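Local coordinates for soluble lytic murein transglycosylase (Pseudomonas aeruginosa, PDB 5OHU), which probably cleaves the glycan strands of bacterial peptidoglycan as a lytic transglycosylase, acting both from strand ends and within strands, at residues A[428-433]-A[454-459]; A[439-444]-A[461-466]. One frame throughout, in Å; residues are numbered along the deposited sequence.

Interaction 1. Residues A[428-433]-A[454-459]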
loop_
_atom_site.group_PDB
_atom_site.type_symbol
_atom_site.label_atom_id
_atom_site.label_comp_id
_atom_site.label_asym_id
_atom_site.label_seq_id
_atom_site.Cartn_x
_atom_site.Cartn_y
_atom_site.Cartn_z
ATOM N N GLU A 428 -9.699 -17.328 -4.292
ATOM C CA GLU A 428 -11.153 -17.331 -4.165
ATOM C C GLU A 428 -11.589 -16.463 -3.001
ATOM O O GLU A 428 -12.463 -15.589 -3.132
ATOM C CB GLU A 428 -11.671 -18.756 -3.957
ATOM C CG GLU A 428 -11.758 -19.611 -5.211
ATOM C CD GLU A 428 -12.832 -19.149 -6.200
ATOM O OE1 GLU A 428 -12.842 -19.695 -7.333
ATOM O OE2 GLU A 428 -13.659 -18.260 -5.856
ATOM N N TRP A 429 -10.973 -16.699 -1.844
ATOM C CA TRP A 429 -11.374 -16.018 -0.622
ATOM C C TRP A 429 -11.268 -14.508 -0.778
ATOM O O TRP A 429 -12.192 -13.772 -0.420
ATOM C CB TRP A 429 -10.503 -16.514 0.526
ATOM C CG TRP A 429 -11.142 -16.473 1.849
ATOM C CD1 TRP A 429 -10.986 -15.512 2.806
ATOM C CD2 TRP A 429 -12.034 -17.453 2.396
ATOM N NE1 TRP A 429 -11.740 -15.829 3.913
ATOM C CE2 TRP A 429 -12.392 -17.015 3.689
ATOM C CE3 TRP A 429 -12.582 -18.645 1.911
ATOM C CZ2 TRP A 429 -13.254 -17.739 4.511
ATOM C CZ3 TRP A 429 -13.437 -19.364 2.726
ATOM C CH2 TRP A 429 -13.766 -18.908 4.014
ATOM N N TYR A 430 -10.149 -14.032 -1.331
ATOM C CA TYR A 430 -9.911 -12.593 -1.451
ATOM C C TYR A 430 -10.788 -11.965 -2.522
ATOM O O TYR A 430 -11.262 -10.839 -2.354
ATOM C CB TYR A 430 -8.442 -12.308 -1.777
ATOM C CG TYR A 430 -7.461 -12.652 -0.677
ATOM C CD1 TYR A 430 -7.897 -12.975 0.608
ATOM C CD2 TYR A 430 -6.096 -12.655 -0.928
ATOM C CE1 TYR A 430 -6.992 -13.297 1.609
ATOM C CE2 TYR A 430 -5.183 -12.966 0.063
ATOM C CZ TYR A 430 -5.632 -13.286 1.328
ATOM O OH TYR A 430 -4.704 -13.593 2.295
ATOM N N HIS A 431 -10.978 -12.657 -3.648
ATOM C CA HIS A 431 -11.838 -12.117 -4.694
ATOM C C HIS A 431 -13.274 -12.008 -4.205
ATOM O O HIS A 431 -13.921 -10.969 -4.382
ATOM C CB HIS A 431 -11.742 -12.973 -5.960
ATOM C CG HIS A 431 -12.559 -12.455 -7.104
ATOM N ND1 HIS A 431 -12.218 -11.321 -7.811
ATOM C CD2 HIS A 431 -13.705 -12.916 -7.665
ATOM C CE1 HIS A 431 -13.116 -11.108 -8.757
ATOM N NE2 HIS A 431 -14.029 -12.060 -8.688
ATOM N N ALA A 432 -13.772 -13.058 -3.552
ATOM C CA ALA A 432 -15.113 -13.026 -2.977
ATOM C C ALA A 432 -15.282 -11.860 -2.007
ATOM O O ALA A 432 -16.332 -11.206 -1.986
ATOM C CB ALA A 432 -15.402 -14.348 -2.272
ATOM N N ALA A 433 -14.250 -11.572 -1.206
ATOM C CA ALA A 433 -14.354 -10.490 -0.234
ATOM C C ALA A 433 -14.558 -9.130 -0.892
ATOM O O ALA A 433 -15.085 -8.220 -0.244
ATOM C CB ALA A 433 -13.111 -10.457 0.654
ATOM N N TYR A 454 -5.285 -17.327 9.727
ATOM C CA TYR A 454 -5.261 -16.127 10.549
ATOM C C TYR A 454 -5.237 -14.867 9.706
ATOM O O TYR A 454 -6.006 -13.936 9.970
ATOM C CB TYR A 454 -4.069 -16.204 11.507
ATOM C CG TYR A 454 -4.156 -17.464 12.348
ATOM C CD1 TYR A 454 -5.326 -17.759 13.055
ATOM C CD2 TYR A 454 -3.104 -18.383 12.400
ATOM C CE1 TYR A 454 -5.439 -18.914 13.805
ATOM C CE2 TYR A 454 -3.212 -19.535 13.151
ATOM C CZ TYR A 454 -4.381 -19.794 13.846
ATOM O OH TYR A 454 -4.499 -20.935 14.593
ATOM N N PHE A 455 -4.392 -14.819 8.665
ATOM C CA PHE A 455 -4.354 -13.604 7.848
ATOM C C PHE A 455 -5.632 -13.399 7.046
ATOM O O PHE A 455 -6.174 -12.280 7.074
ATOM C CB PHE A 455 -3.118 -13.592 6.949
ATOM C CG PHE A 455 -3.011 -12.362 6.097
ATOM C CD1 PHE A 455 -3.197 -11.103 6.653
ATOM C CD2 PHE A 455 -2.732 -12.460 4.746
ATOM C CE1 PHE A 455 -3.111 -9.965 5.872
ATOM C CE2 PHE A 455 -2.638 -11.332 3.960
ATOM C CZ PHE A 455 -2.829 -10.080 4.520
ATOM N N PRO A 456 -6.160 -14.384 6.309
ATOM C CA PRO A 456 -7.484 -14.173 5.692
ATOM C C PRO A 456 -8.520 -13.670 6.688
ATOM O O PRO A 456 -9.273 -12.741 6.383
ATOM C CB PRO A 456 -7.834 -15.562 5.139
ATOM C CG PRO A 456 -6.514 -16.184 4.851
ATOM C CD PRO A 456 -5.597 -15.702 5.948
ATOM N N ALA A 457 -8.562 -14.259 7.885
ATOM C CA ALA A 457 -9.500 -13.806 8.905
ATOM C C ALA A 457 -9.217 -12.365 9.316
ATOM O O ALA A 457 -10.140 -11.543 9.396
ATOM C CB ALA A 457 -9.439 -14.741 10.114
ATOM N N ILE A 458 -7.944 -12.042 9.579
ATOM C CA ILE A 458 -7.563 -10.672 9.924
ATOM C C ILE A 458 -7.925 -9.716 8.792
ATOM O O ILE A 458 -8.448 -8.618 9.023
ATOM C CB ILE A 458 -6.056 -10.613 10.250
ATOM C CG1 ILE A 458 -5.769 -11.239 11.626
ATOM C CG2 ILE A 458 -5.523 -9.168 10.142
ATOM C CD1 ILE A 458 -4.310 -11.620 11.840
ATOM N N ARG A 459 -7.647 -10.120 7.549
ATOM C CA ARG A 459 -7.958 -9.284 6.394
ATOM C C ARG A 459 -9.458 -8.990 6.304
ATOM O O ARG A 459 -9.866 -7.841 6.104
ATOM C CB ARG A 459 -7.442 -9.969 5.129
ATOM C CG ARG A 459 -7.571 -9.181 3.849
ATOM C CD ARG A 459 -6.937 -9.970 2.714
ATOM N NE ARG A 459 -7.323 -9.473 1.398
ATOM C CZ ARG A 459 -6.622 -8.591 0.695
ATOM N NH1 ARG A 459 -5.488 -8.099 1.183
ATOM N NH2 ARG A 459 -7.054 -8.200 -0.497
HETATM O O HOH W 1 -11.744 -14.187 6.288
#

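Interaction 2. Residues A[439-444]-A[461-466]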
loop_
_atom_site.group_PDB
_atom_site.type_symbol
_atom_site.label_atom_id
_atom_site.label_comp_id
_atom_site.label_asym_id
_atom_site.label_seq_id
_atom_site.Cartn_x
_atom_site.Cartn_y
_atom_site.Cartn_z
ATOM N N ASP A 439 -21.556 -7.329 7.316
ATOM C CA ASP A 439 -21.947 -8.531 8.048
ATOM C C ASP A 439 -21.363 -9.781 7.407
ATOM O O ASP A 439 -20.943 -10.711 8.106
ATOM C CB ASP A 439 -23.470 -8.640 8.115
ATOM C CG ASP A 439 -24.135 -7.345 8.536
ATOM O OD1 ASP A 439 -23.861 -6.301 7.904
ATOM O OD2 ASP A 439 -24.931 -7.373 9.499
ATOM N N GLU A 440 -21.337 -9.824 6.076
ATOM C CA GLU A 440 -20.785 -10.980 5.384
ATOM C C GLU A 440 -19.282 -11.077 5.609
ATOM O O GLU A 440 -18.750 -12.161 5.878
ATOM C CB GLU A 440 -21.115 -10.897 3.896
ATOM C CG GLU A 440 -22.587 -11.139 3.578
ATOM C CD GLU A 440 -22.927 -10.842 2.128
ATOM O OE1 GLU A 440 -22.381 -9.866 1.563
ATOM O OE2 GLU A 440 -23.741 -11.593 1.551
ATOM N N LEU A 441 -18.585 -9.946 5.501
ATOM C CA LEU A 441 -17.160 -9.914 5.803
ATOM C C LEU A 441 -16.874 -10.472 7.191
ATOM O O LEU A 441 -15.901 -11.211 7.384
ATOM C CB LEU A 441 -16.640 -8.482 5.692
ATOM C CG LEU A 441 -16.524 -7.907 4.286
ATOM C CD1 LEU A 441 -16.131 -6.461 4.390
ATOM C CD2 LEU A 441 -15.505 -8.687 3.462
ATOM N N ILE A 442 -17.716 -10.126 8.169
ATOM C CA ILE A 442 -17.547 -10.629 9.526
ATOM C C ILE A 442 -17.749 -12.142 9.563
ATOM O O ILE A 442 -16.961 -12.873 10.178
ATOM C CB ILE A 442 -18.503 -9.891 10.487
ATOM C CG1 ILE A 442 -17.978 -8.480 10.790
ATOM C CG2 ILE A 442 -18.691 -10.673 11.769
ATOM C CD1 ILE A 442 -19.034 -7.527 11.284
ATOM N N ALA A 443 -18.787 -12.636 8.883
ATOM C CA ALA A 443 -18.996 -14.078 8.807
ATOM C C ALA A 443 -17.812 -14.775 8.145
ATOM O O ALA A 443 -17.360 -15.828 8.615
ATOM C CB ALA A 443 -20.291 -14.383 8.056
ATOM N N GLN A 444 -17.287 -14.196 7.057
ATOM C CA GLN A 444 -16.121 -14.779 6.400
ATOM C C GLN A 444 -14.920 -14.810 7.341
ATOM O O GLN A 444 -14.142 -15.775 7.338
ATOM C CB GLN A 444 -15.783 -13.994 5.133
ATOM C CG GLN A 444 -14.927 -14.759 4.139
ATOM C CD GLN A 444 -14.305 -13.861 3.095
ATOM O OE1 GLN A 444 -13.928 -12.729 3.390
ATOM N NE2 GLN A 444 -14.195 -14.357 1.862
ATOM N N ILE A 461 -11.916 -9.234 8.725
ATOM C CA ILE A 461 -12.428 -8.484 9.863
ATOM C C ILE A 461 -11.930 -7.047 9.826
ATOM O O ILE A 461 -12.598 -6.137 10.331
ATOM C CB ILE A 461 -12.050 -9.189 11.182
ATOM C CG1 ILE A 461 -12.895 -8.654 12.328
ATOM C CG2 ILE A 461 -10.571 -9.020 11.514
ATOM C CD1 ILE A 461 -13.898 -9.657 12.807
ATOM N N SER A 462 -10.766 -6.812 9.215
ATOM C CA SER A 462 -10.288 -5.443 9.070
ATOM C C SER A 462 -11.080 -4.694 8.007
ATOM O O SER A 462 -11.418 -3.520 8.198
ATOM C CB SER A 462 -8.793 -5.438 8.753
ATOM O OG SER A 462 -8.074 -6.021 9.830
ATOM N N GLN A 463 -11.394 -5.351 6.885
ATOM C CA GLN A 463 -12.257 -4.714 5.894
ATOM C C GLN A 463 -13.594 -4.341 6.513
ATOM O O GLN A 463 -14.145 -3.269 6.233
ATOM C CB GLN A 463 -12.485 -5.632 4.692
ATOM C CG GLN A 463 -11.272 -5.942 3.834
ATOM C CD GLN A 463 -11.594 -6.967 2.744
ATOM O OE1 GLN A 463 -11.009 -8.053 2.694
ATOM N NE2 GLN A 463 -12.540 -6.625 1.874
ATOM N N ALA A 464 -14.126 -5.216 7.367
ATOM C CA ALA A 464 -15.394 -4.967 8.032
ATOM C C ALA A 464 -15.294 -3.892 9.107
ATOM O O ALA A 464 -16.332 -3.458 9.623
ATOM C CB ALA A 464 -15.909 -6.262 8.647
ATOM N N GLN A 465 -14.078 -3.466 9.460
ATOM C CA GLN A 465 -13.864 -2.444 10.483
ATOM C C GLN A 465 -14.512 -2.841 11.805
ATOM O O GLN A 465 -15.059 -2.009 12.529
ATOM C CB GLN A 465 -14.364 -1.077 10.012
ATOM C CG GLN A 465 -13.644 -0.563 8.772
ATOM C CD GLN A 465 -13.571 0.944 8.718
ATOM O OE1 GLN A 465 -13.013 1.584 9.611
ATOM N NE2 GLN A 465 -14.131 1.524 7.666
ATOM N N TYR A 466 -14.456 -4.130 12.117
ATOM C CA TYR A 466 -14.949 -4.649 13.387
ATOM C C TYR A 466 -13.743 -4.968 14.264
ATOM O O TYR A 466 -13.160 -6.048 14.186
ATOM C CB TYR A 466 -15.820 -5.874 13.183
ATOM C CG TYR A 466 -16.399 -6.333 14.482
ATOM C CD1 TYR A 466 -17.471 -5.661 15.051
ATOM C CD2 TYR A 466 -15.855 -7.410 15.167
ATOM C CE1 TYR A 466 -18.004 -6.061 16.257
ATOM C CE2 TYR A 466 -16.379 -7.817 16.370
ATOM C CZ TYR A 466 -17.454 -7.138 16.912
ATOM O OH TYR A 466 -17.981 -7.536 18.116
#

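Interaction 1. Residues A[428-433]-A[454-459]
Tyr430 and Arg459 make the main contact, a cation-pi interaction. Arg459 CZ lies 4.4 Å from the centroid of the Tyr430 ring and only 11° off the ring normal. The guanidinium is therefore over the ring face, though its plane is tilted 36° from the ring plane. The Arg459 chain runs extended from CG to NE, which carries the guanidinium over the tyrosine ring. The two side chains cross at about a right angle. Arg459 CD adds a CH-pi contact to the same ring, 3.5 Å from Tyr430 CE1.

Apolar packing surrounds this pair. Tyr430 has CG anti to the carbonyl carbon (chi1 -67°), and the ring reaches across to the other helix. There Tyr430 CZ packs on Phe455 CE2 and Tyr430 CE1 on Pro456 CB. Pro456 CA lies at the ring edge, near its plane. Trp429 CD1 packs 3.9 Å from Pro456 CB. The tyrosine hydroxyl makes a separate van der Waals contact with the phenylalanine ring, Tyr430 OH being 3.3 Å from Phe455 CD2.

Polar contact is indirect. Trp429 NE1 donates to a water in the plane of the indole, at 2.9 Å. The same water donates a weak bond to Pro456 O. It links the indole N-H to the Pro456 carbonyl, which make no direct bond.

The segment axes are 11.1 Å apart and nearly parallel. Helix 438-450 lies against both, touching Trp429 and Pro456 through Ala448. This layout is consistent with the alpha-alpha superhelical packing of the TPR-related L domain of the Slt family.

Interaction 2. Residues A[439-444]-A[461-466]
Leu441 is the first residue of 439-444 to meet the other segment, where it packs on Gln463 and Ala464. CB rests 3.8 Å from Ala464 CB. Further out, CD1 touches Gln463 CB, also at 3.8 Å, and the second branch reaches the amide: Leu441 CD2 is 3.9 Å from Gln463 NE2. This is plain van der Waals contact. The Gln463 chain is extended beyond CG and crosses the leucine at about a right angle.

Ile442 follows on the same helix and packs on an adjacent side of the Ala464 methyl. Its CG1 is 3.7 Å from Ala464 CB. That methyl therefore touches two consecutive residues. Its small size is consistent with the close approach of the backbones, 5.7 Å between Leu441 CA and Ala464 CA. Ile442 CG1 is anti to the carbonyl carbon (chi1 -76°), and CD1 extends from it to 4.1 Å from Tyr466 CB. The tyrosine crosses the isoleucine at about a right angle. Its hydroxyl is hydrogen-bonded to the carbonyl of Arg392, and Ala394 touches both side chains.

Farther along, Gln444 turns to other partners. Its NE2 probably bonds Trp429 O and its OE1 bonds Ser460 OG, tying helix 438-450 to both neighbouring helices.

Gln465 has positive phi, and the N-H groups of Gln465 and Tyr466 bond back to Ser462 O and Ile461 O. This Schellman motif follows the helix. Residues there pack on the preceding, roughly antiparallel helix, an alpha-alpha hairpin consistent with the TPR-related L domain.

In the fold
Both contacts lie in the L domain and share helix 454-463. Interaction 1 joins the N-terminal part of helix 454-463 to helix 422-433, two helices back. Interaction 2 joins its C-terminal part to helix 438-450, the helix just before it. The chemistry differs with place. Interaction 1 is partly buried and relies on aromatic rings, a cation and a water to span well-separated helices. Interaction 2 is a buried contact of small and branched aliphatic side chains and Tyr466 CB between closely approaching backbones, with exposed Gln463 beside it. The centres of interactions 1 and 2 are about 10 Å apart. They touch where Ala433 O packs near Gln463 NE2 and Leu441 CD2.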